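Side-chain contacts in adhesin LabA (Helicobacter pylori, PDB 6GMM), which is an outer-membrane adhesin (HopD) whose exodomain probably helps the bacterium attach to the gastric mucosa by recognising LacdiNAc sugars: residues A[101-104]-A[108-111]; A[73-78]-A[321-326]; A[7-12]-A[413-418]; A[400-405]-A[417-422]; A[292-297]-A[377-382]. All blocks are in the same frame, centred on the assembly; numbering follows the deposited sequence.

Contact 1 of 5, residues A[101-104]-A[108-111]; sequences TPSN and GTTI
N104 and G108 face each other at the closed end of a short loop, where the asparagine amide lies alongside the glycine backbone. With CG held between the backbone N and the carbonyl carbon, chi1 66° turns the amide toward G108, with OD1 3.1 Å from G108 N. That N-H does not approach along a lone pair: it stands above the carbonyl plane of the asparagine amide, 62° out of it. OD1 also accepts from the backbone N of W106 and, weakly, from that of G107, so three N-H groups converge on one oxygen. The backbone N of N104 donates in turn to G108 O, 3.1 Å away. A water is a second donor to G108 O and accepts weakly from N104 ND2, tying the other end of the amide to the same carbonyl.

At the other end, T101 N donates to T109 O across 2.9 Å. Beyond it, CG2 of T101 meets CG2 of I111 at 3.9 Å, the two side chains crossing at about a right angle, with Y131 of helix 128-145 touching both. An asparagine whose side-chain oxygen receives the main-chain N-H two residues further on, as here from W106, is the mark of an Asx turn, set in the loop joining antiparallel strands 96-98 and 111-113.

Contact 2 of 5, residues A[73-78]-A[321-326]; sequences WQVMSY and DSLGVC
V75, near the C-terminal end of helix 57-76, lies beside the place where the chain leaves helix 316-323 and turns back on itself. The closest CA atoms are those of V75 and C326, 5.7 Å apart. Segment 321-326 carries a wider pi-type turn at 321-323, followed by a type I beta turn from L323 to C326, which leaves C326 at the N-cap position of the next helix.

One valine provides the whole of its segment's close contact, and its two methyls divide the work. CG1, set between the backbone N and the carbonyl carbon (chi1 88°), lies 3.8 Å from CD2 of L323, and CB of V75 is almost as close to the same methyl. The valine and leucine side chains cross at about a right angle, and CD2 is the leucine branch that touches. CG2 of V75 looks instead at the turn: it rests 3.8 Å from the backbone O of S322 and 4.1 Å from CB of C326. F318, earlier on helix 316-323, touches both V75 and L323.

Q74 reaches past the contact to the backbone of A349 and C351. The interface itself is thus dispersive and buried, while directional and covalent links lie at its margin: the C326-C351 disulfide, the Q74 amide bonds, and the hydrogen bonds of V75 O to W223 and of S322 OG to E224.

Contact 3 of 5, residues A[7-12]-A[413-418]; sequences DSYERL and QSLQNV
Helix segment 7-12 and the weakly bonded helical turn at 413-415 stand well apart, the nearest pair of CA atoms, L12 and V418, being 10.6 Å from each other, and long side chains span the distance. L12 and L415 do so tip to tip: CD2 of one leucine meets CD2 of the other at 3.9 Å. L12 extends away from its helix with CG anti to the backbone N (chi1 177°), which carries the methyls outward.

Y9, one turn before L12, adds a looser flank. Its hydroxyl end reaches the same methyl of L415, with OH 4.3 Å from CD2, a distance of packing only. L415 CD2 thus has two neighbours, set at about right angles to each other.

Around this meeting point, I406 of helix 388-408 touches both leucines, and L409 touches them and Y9, while I441 and V445 of helix 439-452 close on L415. Between the two segments the contact is van der Waals packing, largely aliphatic, and the shared surface is small, which suggests that the wider aliphatic cluster, joining the N-terminal helix to the C-terminal part of the chain, contributes much of the packing of helix 412-415.

Contact 4 of 5, residues A[400-405]-A[417-422]; sequences DSITAA and NVVSKK
I402 leans on V419 from the flank of helix 388-408, and its branches can be followed outward one by one. CB sends two arms away from the helix. The shorter one, CG2, lies anti to the backbone N and beside the carbonyl carbon, a placing that brings it up to the strand: it meets CG2 of V419 at 3.8 Å and CG1 of the same valine at 4.1 Å. It also touches CG1 of V418, the residue just before the strand, at 4.1 Å. The longer arm starts at CG1, set beside the backbone N (chi1 -73°), and ends in CD1, which reaches CG1 of V419 at 4.1 Å. Both methyls of V419 are therefore engaged by one isoleucine, the two side chains crossing obliquely.

The strand concerned, 419-423, pairs with 433-437 in a two-stranded antiparallel hairpin, and this contact lays one face of that hairpin on the helix. Helix 4-28 closes the packing from a further side, L15 and Y19 touching I402 while Y19 also reaches V419.

Toward the solvent the chemistry changes. D400 and K421 carry opposite charges, yet OD1 of D400 and NZ of K421 are 5.3 Å apart, and a water links them instead, donating to the carboxylate and accepting from the ammonium group. NZ of K421 has in addition a long, weak ion pair with D433 on the partner strand.

Contact 5 of 5, residues A[292-297]-A[377-382]; sequences ANAKAQ and NARNLA
The guanidinium of R379 has the aliphatic chain of K295 over one face, with CG of K295 3.7 Å above the plane and offset toward the rim. The nearest atoms of the flat group are CZ and NH1, and further along the lysine CE comes within 3.9 Å of NH1. Because R379 runs out extended, with CG anti to its backbone N (chi1 177°), its flat end arrives beside the lysine's methylenes, and the two side chains cross at a slant. The charged tips diverge: NZ of K295 stays 5.3 Å from NH1 of R379, which probably eases the repulsion between like charges. F291 and A298, from the same helix as the lysine, also touch R379.

Helices 287-311 and 369-386 pack here roughly antiparallel, as neighbouring helices of the chain's helical body, their local axes 147° apart in direction and 8.4 Å from each other at the closest. The small A294 suits this approach. Its CB rests 3.7 Å from both CA and CB of R379, so a methyl sits directly against the backbone of the facing helix. L42 of helix 32-50 touches A294 and A378 alike, bringing a third helix against this seam on the side chains of both partners.

How the contacts relate
The five contacts sample an elongated chain from end to end. Contacts 1 and 2 form one neighbourhood, centres 12 Å apart, where P102 packs on W73, with its CG 3.4 Å from NE1, and also on Q74 and S77; contact 1 is nested within the loop that contact 2 closes. Contacts 3 and 4 form another, centres 9 Å apart: they share N417 and V418, and CD1 of L12 touches CG2 of I402 at 4.0 Å. These neighbourhoods lie on opposite sides of the chain's centre, contacts 1 and 3 being about 73 Å apart between centres. Contact 5 stands between, about 42 Å from contact 2 and 30 Å from contact 4, centre to centre.

Contact 1 of 5, residues A[101-104]-A[108-111]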
# COMPACT_ATOMS: atom_id res chain seq x y z
N THR A 101 -19.62 -23.06 0.00
CA THR A 101 -19.91 -21.65 -0.18
C THR A 101 -20.06 -20.93 1.19
O THR A 101 -20.15 -21.60 2.23
CB THR A 101 -21.15 -21.45 -1.09
OG1 THR A 101 -22.32 -21.91 -0.43
CG2 THR A 101 -20.98 -22.08 -2.47
N PRO A 102 -20.10 -19.56 1.21
CA PRO A 102 -20.28 -18.88 2.50
C PRO A 102 -21.55 -19.34 3.21
O PRO A 102 -22.59 -19.46 2.59
CB PRO A 102 -20.40 -17.40 2.12
CG PRO A 102 -19.81 -17.29 0.76
CD PRO A 102 -19.99 -18.60 0.09
N SER A 103 -21.44 -19.61 4.50
CA SER A 103 -22.55 -19.97 5.38
C SER A 103 -23.73 -19.00 5.16
O SER A 103 -23.55 -17.76 5.16
CB SER A 103 -22.09 -19.86 6.83
OG SER A 103 -21.43 -21.04 7.27
N ASN A 104 -24.94 -19.55 4.97
CA ASN A 104 -26.13 -18.72 4.80
C ASN A 104 -26.75 -18.42 6.17
O ASN A 104 -26.15 -18.77 7.19
CB ASN A 104 -27.11 -19.30 3.76
CG ASN A 104 -27.77 -20.62 4.11
OD1 ASN A 104 -28.08 -20.91 5.27
ND2 ASN A 104 -28.08 -21.42 3.10
N GLY A 108 -26.27 -23.29 5.91
CA GLY A 108 -26.08 -24.05 4.68
C GLY A 108 -24.85 -23.59 3.95
O GLY A 108 -24.62 -22.38 3.85
N THR A 109 -23.99 -24.54 3.51
CA THR A 109 -22.74 -24.29 2.76
C THR A 109 -22.80 -24.87 1.32
O THR A 109 -21.79 -24.93 0.65
CB THR A 109 -21.50 -24.80 3.53
OG1 THR A 109 -21.59 -26.22 3.73
CG2 THR A 109 -21.29 -24.07 4.87
N THR A 110 -23.97 -25.33 0.87
CA THR A 110 -24.15 -25.89 -0.49
C THR A 110 -25.29 -25.13 -1.17
O THR A 110 -26.34 -24.92 -0.57
CB THR A 110 -24.38 -27.41 -0.48
OG1 THR A 110 -23.45 -28.02 0.42
CG2 THR A 110 -24.26 -28.05 -1.88
N ILE A 111 -25.04 -24.70 -2.41
CA ILE A 111 -26.00 -23.94 -3.18
C ILE A 111 -26.17 -24.52 -4.58
O ILE A 111 -25.18 -24.94 -5.20
CB ILE A 111 -25.60 -22.43 -3.22
CG1 ILE A 111 -26.81 -21.54 -3.54
CG2 ILE A 111 -24.46 -22.16 -4.21
CD1 ILE A 111 -26.69 -20.09 -3.10
O HOH W 1 -25.38 -21.07 1.48

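Contact 2 of 5, residues A[73-78]-A[321-326]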
# COMPACT_ATOMS: atom_id res chain seq x y z
N TRP A 73 -18.24 -10.78 0.19
CA TRP A 73 -18.90 -11.92 -0.40
C TRP A 73 -19.55 -12.77 0.67
O TRP A 73 -20.73 -13.08 0.52
CB TRP A 73 -17.91 -12.74 -1.23
CG TRP A 73 -18.50 -13.98 -1.84
CD1 TRP A 73 -18.13 -15.27 -1.58
CD2 TRP A 73 -19.59 -14.06 -2.77
NE1 TRP A 73 -18.88 -16.14 -2.35
CE2 TRP A 73 -19.78 -15.42 -3.09
CE3 TRP A 73 -20.37 -13.09 -3.45
CZ2 TRP A 73 -20.76 -15.86 -3.99
CZ3 TRP A 73 -21.33 -13.53 -4.35
CH2 TRP A 73 -21.54 -14.89 -4.59
N GLN A 74 -18.84 -13.09 1.76
CA GLN A 74 -19.43 -13.87 2.85
C GLN A 74 -20.60 -13.18 3.53
O GLN A 74 -21.56 -13.85 3.90
CB GLN A 74 -18.42 -14.25 3.92
CG GLN A 74 -17.46 -15.35 3.50
CD GLN A 74 -16.23 -15.42 4.39
OE1 GLN A 74 -15.98 -14.57 5.24
NE2 GLN A 74 -15.44 -16.46 4.23
N VAL A 75 -20.52 -11.88 3.74
CA VAL A 75 -21.57 -11.19 4.47
C VAL A 75 -22.83 -10.87 3.62
O VAL A 75 -23.89 -10.67 4.22
CB VAL A 75 -21.02 -9.93 5.22
CG1 VAL A 75 -21.05 -8.69 4.34
CG2 VAL A 75 -21.78 -9.71 6.53
N MET A 76 -22.74 -10.83 2.26
CA MET A 76 -24.00 -10.50 1.57
C MET A 76 -24.47 -11.51 0.45
O MET A 76 -25.56 -11.31 -0.09
CB MET A 76 -23.99 -9.06 1.03
CG MET A 76 -22.74 -8.68 0.28
SD MET A 76 -22.68 -9.48 -1.33
CE MET A 76 -23.84 -8.39 -2.26
N SER A 77 -23.70 -12.57 0.14
CA SER A 77 -24.04 -13.57 -0.89
C SER A 77 -25.40 -14.26 -0.61
O SER A 77 -26.19 -14.49 -1.55
CB SER A 77 -22.93 -14.60 -1.02
OG SER A 77 -22.74 -15.30 0.21
N TYR A 78 -25.70 -14.50 0.68
CA TYR A 78 -26.96 -15.08 1.09
C TYR A 78 -28.16 -14.25 0.65
O TYR A 78 -29.19 -14.82 0.35
CB TYR A 78 -26.98 -15.36 2.60
CG TYR A 78 -27.42 -14.22 3.47
CD1 TYR A 78 -26.52 -13.23 3.87
CD2 TYR A 78 -28.72 -14.15 3.96
CE1 TYR A 78 -26.92 -12.18 4.69
CE2 TYR A 78 -29.13 -13.10 4.79
CZ TYR A 78 -28.23 -12.11 5.13
OH TYR A 78 -28.63 -11.07 5.95
N ASP A 321 -20.47 -4.58 13.66
CA ASP A 321 -21.79 -5.17 13.87
C ASP A 321 -22.40 -5.91 12.65
O ASP A 321 -23.57 -6.26 12.67
CB ASP A 321 -22.76 -4.11 14.40
CG ASP A 321 -22.33 -3.52 15.72
OD1 ASP A 321 -21.90 -4.29 16.60
OD2 ASP A 321 -22.43 -2.29 15.87
N SER A 322 -21.59 -6.21 11.64
CA SER A 322 -22.02 -7.01 10.51
C SER A 322 -20.91 -7.97 10.14
O SER A 322 -21.13 -9.17 10.23
CB SER A 322 -22.48 -6.16 9.33
OG SER A 322 -23.76 -5.60 9.57
N LEU A 323 -19.69 -7.47 9.80
CA LEU A 323 -18.59 -8.36 9.41
C LEU A 323 -18.09 -9.24 10.56
O LEU A 323 -17.88 -10.42 10.37
CB LEU A 323 -17.42 -7.59 8.76
CG LEU A 323 -17.75 -6.83 7.47
CD1 LEU A 323 -16.64 -5.84 7.12
CD2 LEU A 323 -17.99 -7.78 6.32
N GLY A 324 -17.96 -8.65 11.73
CA GLY A 324 -17.46 -9.37 12.90
C GLY A 324 -18.48 -10.28 13.52
O GLY A 324 -18.14 -11.05 14.42
N VAL A 325 -19.75 -10.19 13.05
CA VAL A 325 -20.93 -10.94 13.53
C VAL A 325 -21.59 -11.71 12.32
O VAL A 325 -22.73 -12.15 12.42
CB VAL A 325 -21.89 -9.95 14.28
CG1 VAL A 325 -23.09 -10.66 14.88
CG2 VAL A 325 -21.16 -9.21 15.39
N CYS A 326 -20.84 -11.93 11.22
CA CYS A 326 -21.30 -12.63 10.01
C CYS A 326 -21.76 -14.05 10.29
O CYS A 326 -21.51 -14.59 11.37
CB CYS A 326 -20.19 -12.63 8.96
SG CYS A 326 -18.73 -13.57 9.47

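Contact 3 of 5, residues A[7-12]-A[413-418]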
# COMPACT_ATOMS: atom_id res chain seq x y z
N ASP A 7 8.20 38.90 -0.81
CA ASP A 7 8.41 37.95 -1.90
C ASP A 7 9.88 37.57 -1.99
O ASP A 7 10.20 36.39 -2.15
CB ASP A 7 7.95 38.56 -3.24
CG ASP A 7 6.44 38.64 -3.44
OD1 ASP A 7 5.74 37.67 -3.05
OD2 ASP A 7 5.97 39.64 -4.02
N SER A 8 10.77 38.57 -1.83
CA SER A 8 12.21 38.40 -1.86
C SER A 8 12.71 37.54 -0.70
O SER A 8 13.68 36.79 -0.88
CB SER A 8 12.91 39.76 -1.84
OG SER A 8 12.62 40.50 -3.01
N TYR A 9 12.05 37.65 0.48
CA TYR A 9 12.43 36.90 1.67
C TYR A 9 12.04 35.45 1.56
O TYR A 9 12.88 34.59 1.85
CB TYR A 9 11.93 37.56 2.96
CG TYR A 9 13.00 38.44 3.60
CD1 TYR A 9 13.89 37.92 4.54
CD2 TYR A 9 13.11 39.79 3.26
CE1 TYR A 9 14.87 38.72 5.12
CE2 TYR A 9 14.10 40.59 3.83
CZ TYR A 9 14.97 40.06 4.77
OH TYR A 9 15.93 40.84 5.36
N GLU A 10 10.81 35.15 1.08
CA GLU A 10 10.34 33.78 0.87
C GLU A 10 11.21 33.09 -0.21
O GLU A 10 11.53 31.91 -0.07
CB GLU A 10 8.83 33.75 0.53
CG GLU A 10 8.16 32.38 0.63
CD GLU A 10 8.23 31.63 1.96
OE1 GLU A 10 7.87 32.23 3.00
OE2 GLU A 10 8.58 30.43 1.95
N ARG A 11 11.66 33.87 -1.21
CA ARG A 11 12.53 33.45 -2.31
C ARG A 11 13.90 33.06 -1.76
O ARG A 11 14.43 32.01 -2.13
CB ARG A 11 12.70 34.62 -3.30
CG ARG A 11 12.80 34.21 -4.77
CD ARG A 11 11.89 35.08 -5.64
NE ARG A 11 12.17 36.51 -5.51
CZ ARG A 11 11.27 37.47 -5.69
NH1 ARG A 11 10.02 37.17 -6.03
NH2 ARG A 11 11.62 38.75 -5.54
N LEU A 12 14.48 33.92 -0.89
CA LEU A 12 15.78 33.67 -0.28
C LEU A 12 15.69 32.48 0.66
O LEU A 12 16.55 31.60 0.57
CB LEU A 12 16.30 34.92 0.44
CG LEU A 12 17.63 34.81 1.20
CD1 LEU A 12 18.81 34.59 0.27
CD2 LEU A 12 17.86 36.04 2.06
N GLN A 413 24.69 43.56 4.17
CA GLN A 413 25.93 43.43 4.93
C GLN A 413 25.82 42.48 6.13
O GLN A 413 26.75 41.71 6.36
CB GLN A 413 26.46 44.82 5.36
N SER A 414 24.70 42.52 6.90
CA SER A 414 24.53 41.61 8.05
C SER A 414 24.28 40.15 7.58
O SER A 414 24.77 39.18 8.18
CB SER A 414 23.39 42.08 8.96
OG SER A 414 22.10 41.80 8.42
N LEU A 415 23.55 40.04 6.46
CA LEU A 415 23.10 38.83 5.81
C LEU A 415 24.16 38.15 4.94
O LEU A 415 24.04 36.95 4.72
CB LEU A 415 21.89 39.19 4.93
CG LEU A 415 20.58 38.45 5.16
CD1 LEU A 415 20.05 38.67 6.58
CD2 LEU A 415 19.55 38.90 4.17
N GLN A 416 25.18 38.88 4.45
CA GLN A 416 26.18 38.31 3.52
C GLN A 416 26.83 36.99 4.01
O GLN A 416 27.07 36.09 3.19
CB GLN A 416 27.25 39.35 3.13
CG GLN A 416 28.16 39.85 4.25
CD GLN A 416 29.03 41.02 3.87
OE1 GLN A 416 29.12 41.43 2.69
NE2 GLN A 416 29.72 41.59 4.85
N ASN A 417 27.01 36.85 5.35
CA ASN A 417 27.64 35.69 5.97
C ASN A 417 26.70 34.48 6.23
O ASN A 417 27.16 33.48 6.80
CB ASN A 417 28.37 36.10 7.25
CG ASN A 417 29.58 36.98 7.00
OD1 ASN A 417 30.36 36.77 6.04
ND2 ASN A 417 29.77 37.97 7.87
N VAL A 418 25.42 34.54 5.77
CA VAL A 418 24.44 33.44 5.89
C VAL A 418 24.98 32.14 5.26
O VAL A 418 24.66 31.04 5.69
CB VAL A 418 23.01 33.80 5.38
CG1 VAL A 418 22.96 33.93 3.86
CG2 VAL A 418 21.97 32.80 5.87

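Contact 4 of 5, residues A[400-405]-A[417-422]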
# COMPACT_ATOMS: atom_id res chain seq x y z
N ASP A 400 25.88 30.99 -5.44
CA ASP A 400 25.87 32.14 -6.33
C ASP A 400 24.46 32.80 -6.35
O ASP A 400 24.38 34.02 -6.27
CB ASP A 400 26.31 31.73 -7.75
CG ASP A 400 27.76 31.29 -7.93
OD1 ASP A 400 28.63 31.71 -7.10
OD2 ASP A 400 28.05 30.60 -8.93
N SER A 401 23.38 31.99 -6.43
CA SER A 401 21.98 32.46 -6.43
C SER A 401 21.62 33.25 -5.15
O SER A 401 20.91 34.26 -5.24
CB SER A 401 21.01 31.28 -6.60
OG SER A 401 20.84 30.91 -7.95
N ILE A 402 22.09 32.78 -3.97
CA ILE A 402 21.88 33.37 -2.64
C ILE A 402 22.64 34.70 -2.52
O ILE A 402 22.07 35.72 -2.09
CB ILE A 402 22.28 32.34 -1.52
CG1 ILE A 402 21.25 31.22 -1.42
CG2 ILE A 402 22.49 33.02 -0.16
CD1 ILE A 402 21.75 29.91 -0.81
N THR A 403 23.92 34.70 -2.93
CA THR A 403 24.78 35.89 -2.89
C THR A 403 24.14 37.00 -3.73
O THR A 403 24.06 38.14 -3.27
CB THR A 403 26.21 35.54 -3.31
OG1 THR A 403 26.62 34.42 -2.55
CG2 THR A 403 27.18 36.69 -3.05
N ALA A 404 23.61 36.64 -4.91
CA ALA A 404 22.92 37.55 -5.81
C ALA A 404 21.65 38.12 -5.14
O ALA A 404 21.48 39.33 -5.10
CB ALA A 404 22.55 36.83 -7.11
N ALA A 405 20.82 37.24 -4.56
CA ALA A 405 19.57 37.59 -3.88
C ALA A 405 19.80 38.56 -2.73
O ALA A 405 19.08 39.56 -2.64
CB ALA A 405 18.85 36.33 -3.40
N ASN A 417 27.01 36.85 5.35
CA ASN A 417 27.64 35.69 5.97
C ASN A 417 26.70 34.48 6.23
O ASN A 417 27.16 33.48 6.80
CB ASN A 417 28.37 36.10 7.25
CG ASN A 417 29.58 36.98 7.00
OD1 ASN A 417 30.36 36.77 6.04
ND2 ASN A 417 29.77 37.97 7.87
N VAL A 418 25.42 34.54 5.77
CA VAL A 418 24.44 33.44 5.89
C VAL A 418 24.98 32.14 5.26
O VAL A 418 24.66 31.04 5.69
CB VAL A 418 23.01 33.80 5.38
CG1 VAL A 418 22.96 33.93 3.86
CG2 VAL A 418 21.97 32.80 5.87
N VAL A 419 25.80 32.32 4.22
CA VAL A 419 26.50 31.28 3.48
C VAL A 419 27.94 31.74 3.35
O VAL A 419 28.25 32.95 3.39
CB VAL A 419 25.87 30.93 2.11
CG1 VAL A 419 24.46 30.40 2.26
CG2 VAL A 419 25.90 32.11 1.14
N SER A 420 28.84 30.77 3.26
CA SER A 420 30.26 30.99 3.05
C SER A 420 30.83 29.75 2.39
O SER A 420 30.25 28.66 2.49
CB SER A 420 30.99 31.33 4.36
OG SER A 420 30.91 30.31 5.34
N LYS A 421 31.94 29.95 1.67
CA LYS A 421 32.68 28.87 1.03
C LYS A 421 34.16 28.98 1.40
O LYS A 421 34.70 30.09 1.57
CB LYS A 421 32.40 28.72 -0.48
CG LYS A 421 32.68 29.94 -1.33
CD LYS A 421 32.27 29.65 -2.78
CE LYS A 421 33.40 29.81 -3.76
NZ LYS A 421 32.98 29.44 -5.14
N LYS A 422 34.78 27.83 1.65
CA LYS A 422 36.18 27.72 2.04
C LYS A 422 36.82 26.76 1.03
O LYS A 422 36.25 25.70 0.75
CB LYS A 422 36.25 27.12 3.46
CG LYS A 422 37.36 27.65 4.36
CD LYS A 422 36.80 28.16 5.70
CE LYS A 422 36.57 27.08 6.75
NZ LYS A 422 35.69 27.56 7.85
O HOH W 2 30.45 29.04 -6.68

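Contact 5 of 5, residues A[292-297]-A[377-382]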
# COMPACT_ATOMS: atom_id res chain seq x y z
N ALA A 292 16.88 2.97 -6.33
CA ALA A 292 15.71 2.21 -6.74
C ALA A 292 15.13 1.40 -5.55
O ALA A 292 13.89 1.31 -5.41
CB ALA A 292 16.08 1.30 -7.88
N ASN A 293 16.00 0.81 -4.71
CA ASN A 293 15.55 0.02 -3.57
C ASN A 293 14.76 0.89 -2.58
O ASN A 293 13.64 0.55 -2.25
CB ASN A 293 16.73 -0.68 -2.88
CG ASN A 293 16.35 -1.52 -1.67
OD1 ASN A 293 15.18 -1.81 -1.42
ND2 ASN A 293 17.32 -2.00 -0.95
N ALA A 294 15.34 1.98 -2.13
CA ALA A 294 14.79 2.95 -1.18
C ALA A 294 13.49 3.59 -1.69
O ALA A 294 12.55 3.76 -0.91
CB ALA A 294 15.84 4.03 -0.93
N LYS A 295 13.46 3.96 -3.00
CA LYS A 295 12.29 4.56 -3.65
C LYS A 295 11.16 3.52 -3.59
O LYS A 295 10.05 3.84 -3.14
CB LYS A 295 12.62 4.93 -5.10
CG LYS A 295 11.56 5.79 -5.78
CD LYS A 295 12.03 6.23 -7.15
CE LYS A 295 10.95 6.96 -7.90
NZ LYS A 295 10.97 6.60 -9.33
N ALA A 296 11.47 2.24 -3.94
CA ALA A 296 10.47 1.16 -3.85
C ALA A 296 9.97 0.98 -2.41
O ALA A 296 8.77 1.02 -2.21
CB ALA A 296 11.01 -0.16 -4.38
N GLN A 297 10.86 0.83 -1.43
CA GLN A 297 10.48 0.68 -0.02
C GLN A 297 9.57 1.81 0.44
O GLN A 297 8.63 1.57 1.18
CB GLN A 297 11.73 0.62 0.89
CG GLN A 297 12.55 -0.65 0.66
CD GLN A 297 13.53 -0.90 1.76
OE1 GLN A 297 13.27 -0.63 2.93
NE2 GLN A 297 14.65 -1.50 1.40
N ASN A 377 15.94 9.03 4.24
CA ASN A 377 17.33 9.49 4.30
C ASN A 377 18.23 8.69 3.33
O ASN A 377 19.00 9.31 2.59
CB ASN A 377 17.85 9.45 5.74
CG ASN A 377 17.15 10.42 6.68
OD1 ASN A 377 16.74 11.53 6.30
ND2 ASN A 377 17.01 10.04 7.94
N ALA A 378 18.07 7.34 3.27
CA ALA A 378 18.86 6.49 2.37
C ALA A 378 18.61 6.83 0.91
O ALA A 378 19.55 6.82 0.11
CB ALA A 378 18.56 5.02 2.64
N ARG A 379 17.36 7.17 0.56
CA ARG A 379 16.93 7.53 -0.80
C ARG A 379 17.65 8.77 -1.27
O ARG A 379 18.25 8.78 -2.36
CB ARG A 379 15.40 7.75 -0.83
CG ARG A 379 14.86 8.21 -2.18
CD ARG A 379 13.42 8.61 -2.04
NE ARG A 379 12.83 9.04 -3.31
CZ ARG A 379 11.54 8.93 -3.63
NH1 ARG A 379 11.09 9.38 -4.80
NH2 ARG A 379 10.69 8.34 -2.79
N ASN A 380 17.59 9.84 -0.45
CA ASN A 380 18.20 11.12 -0.77
C ASN A 380 19.71 11.00 -0.92
O ASN A 380 20.25 11.46 -1.93
CB ASN A 380 17.75 12.17 0.24
CG ASN A 380 16.24 12.36 0.15
OD1 ASN A 380 15.65 12.24 -0.93
ND2 ASN A 380 15.57 12.56 1.28
N LEU A 381 20.36 10.27 0.01
CA LEU A 381 21.81 10.00 -0.05
C LEU A 381 22.12 9.24 -1.37
O LEU A 381 23.00 9.64 -2.13
CB LEU A 381 22.25 9.15 1.16
CG LEU A 381 23.72 8.66 1.19
CD1 LEU A 381 24.72 9.82 1.08
CD2 LEU A 381 24.02 7.98 2.51
N ALA A 382 21.36 8.20 -1.65
CA ALA A 382 21.53 7.40 -2.86
C ALA A 382 21.36 8.24 -4.14
O ALA A 382 22.20 8.12 -5.04
CB ALA A 382 20.58 6.23 -2.85